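Local structure of MPT synthase subunit 2 (Burkholderia ambifaria, 7L32) at residues Pro82-Ala87 with Thr106-Arg111; Glu71-Glu76 with Glu119-Tyr124. The protein probably catalyses, as the large subunit of molybdopterin synthase, sulfur transfer that converts precursor Z (cyclic pyranopterin monophosphate) into molybdopterin during molybdenum cofactor biosynthesis. One frame throughout, in Å; residues are numbered along the deposited sequence.

In the fold
Helix 65-80 runs into strand 85-91, and further on strand 100-108 runs into helix 111-128, so the chain goes from helix to strand and back from strand to helix. Contact 1 pairs the start of strand 85-91 with the end of strand 100-108, closing a loop of 18 residues that is mostly strand. Contact 2 joins the two helices and closes a longer loop of 42 residues, inside which contact 1 is nested. Their centres lie about 12 Å apart, and the layers meet where V86 of contact 1 packs on A74 and V121 of contact 2. Together they tie a helix pair to the mixed sheet, and both reach the second subunit.

Contact 1. Residues Pro82-Ala87 with Thr106-Arg111; sequences PGIDVA and TVASHR
Strands 85-91 and 100-108 are the central antiparallel neighbours of the mixed four-stranded sheet, and D85 and V107 form a hydrogen-bonded pair near one end of their shared border. D85 N donates to V107 O at 3.1 Å, and V107 N returns a bond of 3.0 Å to D85 O. The end of the D85 side chain leads away from 106-111; with CG anti to the backbone N (chi1 -160°), OD1 accepts V86 N of the next residue from above the carboxylate plane, while OD2 takes a hydrogen bond from N32. V86 and T106, the next, non-hydrogen-bonded pair, lie side by side on the other face, their CG2 methyls 4.1 Å apart. Beyond the paired residues, I84 CG2 meets A108 CB at 3.9 Å, and a water that donates weakly to G83 O accepts S109 N at 2.8 Å, bridging the two segments beyond the last paired residues. L28 of helix 21-30 packs against D85 and V107; across the sheet, V86 rests on A74 of helix 65-80, and T106 bonds through OG1 to A114 O of helix 111-128.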
loop_
_atom_site.group_PDB
_atom_site.type_symbol
_atom_site.label_atom_id
_atom_site.label_comp_id
_atom_site.label_asym_id
_atom_site.label_seq_id
_atom_site.Cartn_x
_atom_site.Cartn_y
_atom_site.Cartn_z
ATOM N N PRO A 82 -13.148 6.620 -10.695
ATOM C CA PRO A 82 -13.291 5.882 -11.958
ATOM C C PRO A 82 -11.924 5.513 -12.520
ATOM O O PRO A 82 -10.969 6.290 -12.429
ATOM C CB PRO A 82 -14.032 6.876 -12.865
ATOM C CG PRO A 82 -14.808 7.746 -11.897
ATOM C CD PRO A 82 -13.899 7.890 -10.700
ATOM N N GLY A 83 -11.819 4.293 -13.052
ATOM C CA GLY A 83 -10.587 3.822 -13.661
ATOM C C GLY A 83 -9.686 2.986 -12.763
ATOM O O GLY A 83 -8.649 2.505 -13.234
ATOM N N ILE A 84 -10.012 2.837 -11.480
ATOM C CA ILE A 84 -9.215 1.981 -10.597
ATOM C C ILE A 84 -9.668 0.533 -10.771
ATOM O O ILE A 84 -10.711 0.264 -11.381
ATOM C CB ILE A 84 -9.325 2.394 -9.119
ATOM C CG1 ILE A 84 -10.750 2.151 -8.591
ATOM C CG2 ILE A 84 -8.899 3.854 -8.917
ATOM C CD1 ILE A 84 -10.854 2.169 -7.052
ATOM N N ASP A 85 -8.878 -0.407 -10.268
ATOM C CA ASP A 85 -9.320 -1.784 -10.058
ATOM C C ASP A 85 -8.888 -2.170 -8.653
ATOM O O ASP A 85 -7.933 -1.589 -8.102
ATOM C CB ASP A 85 -8.743 -2.761 -11.108
ATOM C CG ASP A 85 -9.539 -4.065 -11.223
ATOM O OD1 ASP A 85 -10.615 -4.185 -10.575
ATOM O OD2 ASP A 85 -9.086 -4.970 -11.967
ATOM N N VAL A 86 -9.626 -3.119 -8.059
ATOM C CA VAL A 86 -9.548 -3.445 -6.635
ATOM C C VAL A 86 -9.491 -4.957 -6.472
ATOM O O VAL A 86 -10.282 -5.679 -7.089
ATOM C CB VAL A 86 -10.781 -2.916 -5.852
ATOM C CG1 VAL A 86 -10.680 -3.286 -4.353
ATOM C CG2 VAL A 86 -10.995 -1.429 -6.057
ATOM N N ALA A 87 -8.607 -5.438 -5.593
ATOM C CA ALA A 87 -8.603 -6.846 -5.195
ATOM C C ALA A 87 -8.645 -6.931 -3.675
ATOM O O ALA A 87 -7.979 -6.155 -2.989
ATOM C CB ALA A 87 -7.370 -7.597 -5.732
ATOM N N THR A 106 -5.057 -1.976 -4.841
ATOM C CA THR A 106 -5.730 -1.179 -5.852
ATOM C C THR A 106 -4.700 -0.750 -6.882
ATOM O O THR A 106 -3.518 -0.612 -6.569
ATOM C CB THR A 106 -6.419 0.070 -5.282
ATOM O OG1 THR A 106 -5.441 0.959 -4.700
ATOM C CG2 THR A 106 -7.487 -0.304 -4.217
ATOM N N VAL A 107 -5.146 -0.568 -8.117
ATOM C CA VAL A 107 -4.275 -0.057 -9.171
ATOM C C VAL A 107 -4.986 1.101 -9.852
ATOM O O VAL A 107 -6.220 1.120 -9.965
ATOM C CB VAL A 107 -3.857 -1.156 -10.184
ATOM C CG1 VAL A 107 -5.071 -1.803 -10.891
ATOM C CG2 VAL A 107 -2.860 -0.612 -11.214
ATOM N N ALA A 108 -4.194 2.087 -10.285
ATOM C CA ALA A 108 -4.713 3.265 -10.947
ATOM C C ALA A 108 -3.628 3.808 -11.865
ATOM O O ALA A 108 -2.471 3.379 -11.826
ATOM C CB ALA A 108 -5.136 4.332 -9.928
ATOM N N SER A 109 -4.004 4.780 -12.686
ATOM C CA SER A 109 -2.995 5.416 -13.517
ATOM C C SER A 109 -2.011 6.231 -12.679
ATOM O O SER A 109 -0.847 6.389 -13.076
ATOM C CB SER A 109 -3.665 6.294 -14.582
ATOM O OG SER A 109 -4.361 7.369 -13.988
ATOM N N HIS A 110 -2.452 6.765 -11.539
ATOM C CA HIS A 110 -1.599 7.625 -10.721
ATOM C C HIS A 110 -1.754 7.287 -9.239
ATOM O O HIS A 110 -2.787 6.755 -8.800
ATOM C CB HIS A 110 -1.918 9.097 -11.017
ATOM C CG HIS A 110 -1.688 9.472 -12.455
ATOM N ND1 HIS A 110 -2.711 9.578 -13.376
ATOM C CD2 HIS A 110 -0.546 9.753 -13.130
ATOM C CE1 HIS A 110 -2.211 9.913 -14.554
ATOM N NE2 HIS A 110 -0.898 10.026 -14.431
ATOM N N ARG A 111 -0.704 7.615 -8.468
ATOM C CA ARG A 111 -0.609 7.133 -7.088
ATOM C C ARG A 111 -1.687 7.732 -6.190
ATOM O O ARG A 111 -2.144 7.054 -5.260
ATOM C CB ARG A 111 0.796 7.400 -6.503
ATOM C CG ARG A 111 1.184 8.863 -6.352
ATOM C CD ARG A 111 2.621 9.026 -5.738
ATOM N NE ARG A 111 2.930 10.440 -5.571
ATOM C CZ ARG A 111 3.350 11.231 -6.549
ATOM N NH1 ARG A 111 3.585 10.759 -7.769
ATOM N NH2 ARG A 111 3.540 12.525 -6.301
HETATM O O HOH W 1 -6.740 5.043 -13.301
#

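Contact 2. Residues Glu71-Glu76 with Glu119-Tyr124; sequences EKIAAE and EFVMDY
Helix segments 71-76 and 119-124 run roughly antiparallel, their axes 9.6 Å apart at closest approach and 148° between their directions, with I73 and V121 nearest in the backbone. I73 lies at the centre of the contact. Its CG1 sits over the centre of the Y124 ring, 3.3 Å from the centroid and only 9° off the ring normal, a CH-pi contact across the face. CG2, anti to the backbone N, touches both Y124 CD2, at 3.6 Å, and V121 CG1, at 3.9 Å. The edge of the same ring faces E76 CB. Farther out, the extended K72 chain crosses the tyrosine at about a right angle, its CE 3.8 Å from Y124 OH; a water 2.6 Å from Y124 OH also takes a weak bond from K72 NZ. E76 CG, placed opposite its backbone N by the first torsion (chi1 172°), lies 3.6 Å from F120 CZ, obliquely to the ring; the bend at the second torsion turns the carboxylate, which forms salt bridges with R79 and R80 of its own helix. W157 meets F120 edge-to-face. No hydrogen bond joins the two segments directly, and apolar and aromatic contacts dominate. With V121 also touching V104 and I88, this is the helix pair packed on one face of a mixed sheet, an alpha/beta layered arrangement.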
loop_
_atom_site.group_PDB
_atom_site.type_symbol
_atom_site.label_atom_id
_atom_site.label_comp_id
_atom_site.label_asym_id
_atom_site.label_seq_id
_atom_site.Cartn_x
_atom_site.Cartn_y
_atom_site.Cartn_z
ATOM N N GLU A 71 -18.003 -6.831 -2.192
ATOM C CA GLU A 71 -18.221 -6.426 -3.579
ATOM C C GLU A 71 -18.839 -5.030 -3.654
ATOM O O GLU A 71 -18.490 -4.236 -4.536
ATOM C CB GLU A 71 -19.118 -7.454 -4.288
ATOM C CG GLU A 71 -18.427 -8.798 -4.542
ATOM C CD GLU A 71 -19.410 -9.949 -4.767
ATOM O OE1 GLU A 71 -20.641 -9.700 -4.866
ATOM O OE2 GLU A 71 -18.947 -11.110 -4.832
ATOM N N LYS A 72 -19.784 -4.730 -2.756
ATOM C CA LYS A 72 -20.391 -3.400 -2.700
ATOM C C LYS A 72 -19.360 -2.330 -2.350
ATOM O O LYS A 72 -19.375 -1.225 -2.915
ATOM C CB LYS A 72 -21.519 -3.400 -1.669
ATOM C CG LYS A 72 -22.077 -2.036 -1.316
ATOM C CD LYS A 72 -23.213 -2.159 -0.265
ATOM C CE LYS A 72 -24.038 -0.866 -0.191
ATOM N NZ LYS A 72 -25.047 -0.848 0.914
ATOM N N ILE A 73 -18.473 -2.637 -1.401
ATOM C CA ILE A 73 -17.412 -1.694 -1.024
ATOM C C ILE A 73 -16.504 -1.412 -2.220
ATOM O O ILE A 73 -16.196 -0.253 -2.532
ATOM C CB ILE A 73 -16.614 -2.252 0.170
ATOM C CG1 ILE A 73 -17.487 -2.265 1.428
ATOM C CG2 ILE A 73 -15.291 -1.448 0.372
ATOM C CD1 ILE A 73 -16.935 -3.141 2.528
ATOM N N ALA A 74 -16.059 -2.467 -2.910
ATOM C CA ALA A 74 -15.180 -2.256 -4.068
ATOM C C ALA A 74 -15.890 -1.489 -5.176
ATOM O O ALA A 74 -15.285 -0.636 -5.839
ATOM C CB ALA A 74 -14.669 -3.598 -4.592
ATOM N N ALA A 75 -17.177 -1.784 -5.400
ATOM C CA ALA A 75 -17.940 -1.060 -6.413
ATOM C C ALA A 75 -18.037 0.429 -6.081
ATOM O O ALA A 75 -17.921 1.279 -6.974
ATOM C CB ALA A 75 -19.345 -1.671 -6.561
ATOM N N GLU A 76 -18.263 0.761 -4.806
ATOM C CA GLU A 76 -18.309 2.166 -4.385
ATOM C C GLU A 76 -16.954 2.852 -4.553
ATOM O O GLU A 76 -16.895 4.017 -4.970
ATOM C CB GLU A 76 -18.793 2.280 -2.937
ATOM C CG GLU A 76 -18.706 3.695 -2.335
ATOM C CD GLU A 76 -19.611 4.732 -3.029
ATOM O OE1 GLU A 76 -20.484 4.381 -3.867
ATOM O OE2 GLU A 76 -19.451 5.926 -2.725
ATOM N N GLU A 119 -7.140 2.988 0.949
ATOM C CA GLU A 119 -7.505 3.320 2.328
ATOM C C GLU A 119 -9.017 3.354 2.509
ATOM O O GLU A 119 -9.537 2.901 3.543
ATOM C CB GLU A 119 -6.891 4.666 2.732
ATOM C CG GLU A 119 -7.179 5.037 4.163
ATOM C CD GLU A 119 -6.231 6.114 4.720
ATOM O OE1 GLU A 119 -5.628 6.888 3.938
ATOM O OE2 GLU A 119 -6.077 6.143 5.955
ATOM N N PHE A 120 -9.736 3.893 1.524
ATOM C CA PHE A 120 -11.203 3.897 1.594
ATOM C C PHE A 120 -11.752 2.476 1.735
ATOM O O PHE A 120 -12.644 2.214 2.566
ATOM C CB PHE A 120 -11.786 4.590 0.347
ATOM C CG PHE A 120 -13.291 4.462 0.235
ATOM C CD1 PHE A 120 -14.123 5.351 0.892
ATOM C CD2 PHE A 120 -13.866 3.456 -0.541
ATOM C CE1 PHE A 120 -15.536 5.214 0.840
ATOM C CE2 PHE A 120 -15.253 3.316 -0.613
ATOM C CZ PHE A 120 -16.099 4.196 0.071
ATOM N N VAL A 121 -11.260 1.553 0.905
ATOM C CA VAL A 121 -11.743 0.168 0.966
ATOM C C VAL A 121 -11.447 -0.438 2.336
ATOM O O VAL A 121 -12.302 -1.112 2.920
ATOM C CB VAL A 121 -11.137 -0.678 -0.178
ATOM C CG1 VAL A 121 -11.438 -2.188 0.027
ATOM C CG2 VAL A 121 -11.676 -0.231 -1.566
ATOM N N MET A 122 -10.244 -0.200 2.878
ATOM C CA MET A 122 -9.908 -0.730 4.204
ATOM C C MET A 122 -10.810 -0.139 5.287
ATOM O O MET A 122 -11.300 -0.873 6.164
ATOM C CB MET A 122 -8.425 -0.466 4.562
ATOM C CG MET A 122 -7.436 -1.529 3.991
ATOM S SD MET A 122 -7.835 -3.225 4.554
ATOM C CE MET A 122 -7.658 -3.026 6.315
ATOM N N ASP A 123 -11.041 1.183 5.251
ATOM C CA ASP A 123 -11.905 1.821 6.253
ATOM C C ASP A 123 -13.318 1.241 6.202
ATOM O O ASP A 123 -13.923 0.956 7.238
ATOM C CB ASP A 123 -11.976 3.332 6.018
ATOM C CG ASP A 123 -10.715 4.065 6.462
ATOM O OD1 ASP A 123 -9.897 3.495 7.223
ATOM O OD2 ASP A 123 -10.563 5.221 6.027
ATOM N N TYR A 124 -13.870 1.117 4.995
ATOM C CA TYR A 124 -15.237 0.607 4.821
ATOM C C TYR A 124 -15.310 -0.869 5.202
ATOM O O TYR A 124 -16.258 -1.310 5.877
ATOM C CB TYR A 124 -15.632 0.830 3.354
ATOM C CG TYR A 124 -17.088 0.821 2.930
ATOM C CD1 TYR A 124 -18.102 0.380 3.775
ATOM C CD2 TYR A 124 -17.434 1.176 1.622
ATOM C CE1 TYR A 124 -19.436 0.341 3.347
ATOM C CE2 TYR A 124 -18.770 1.145 1.183
ATOM C CZ TYR A 124 -19.761 0.722 2.053
ATOM O OH TYR A 124 -21.081 0.679 1.635
HETATM O O HOH W 2 -22.993 0.037 3.306
#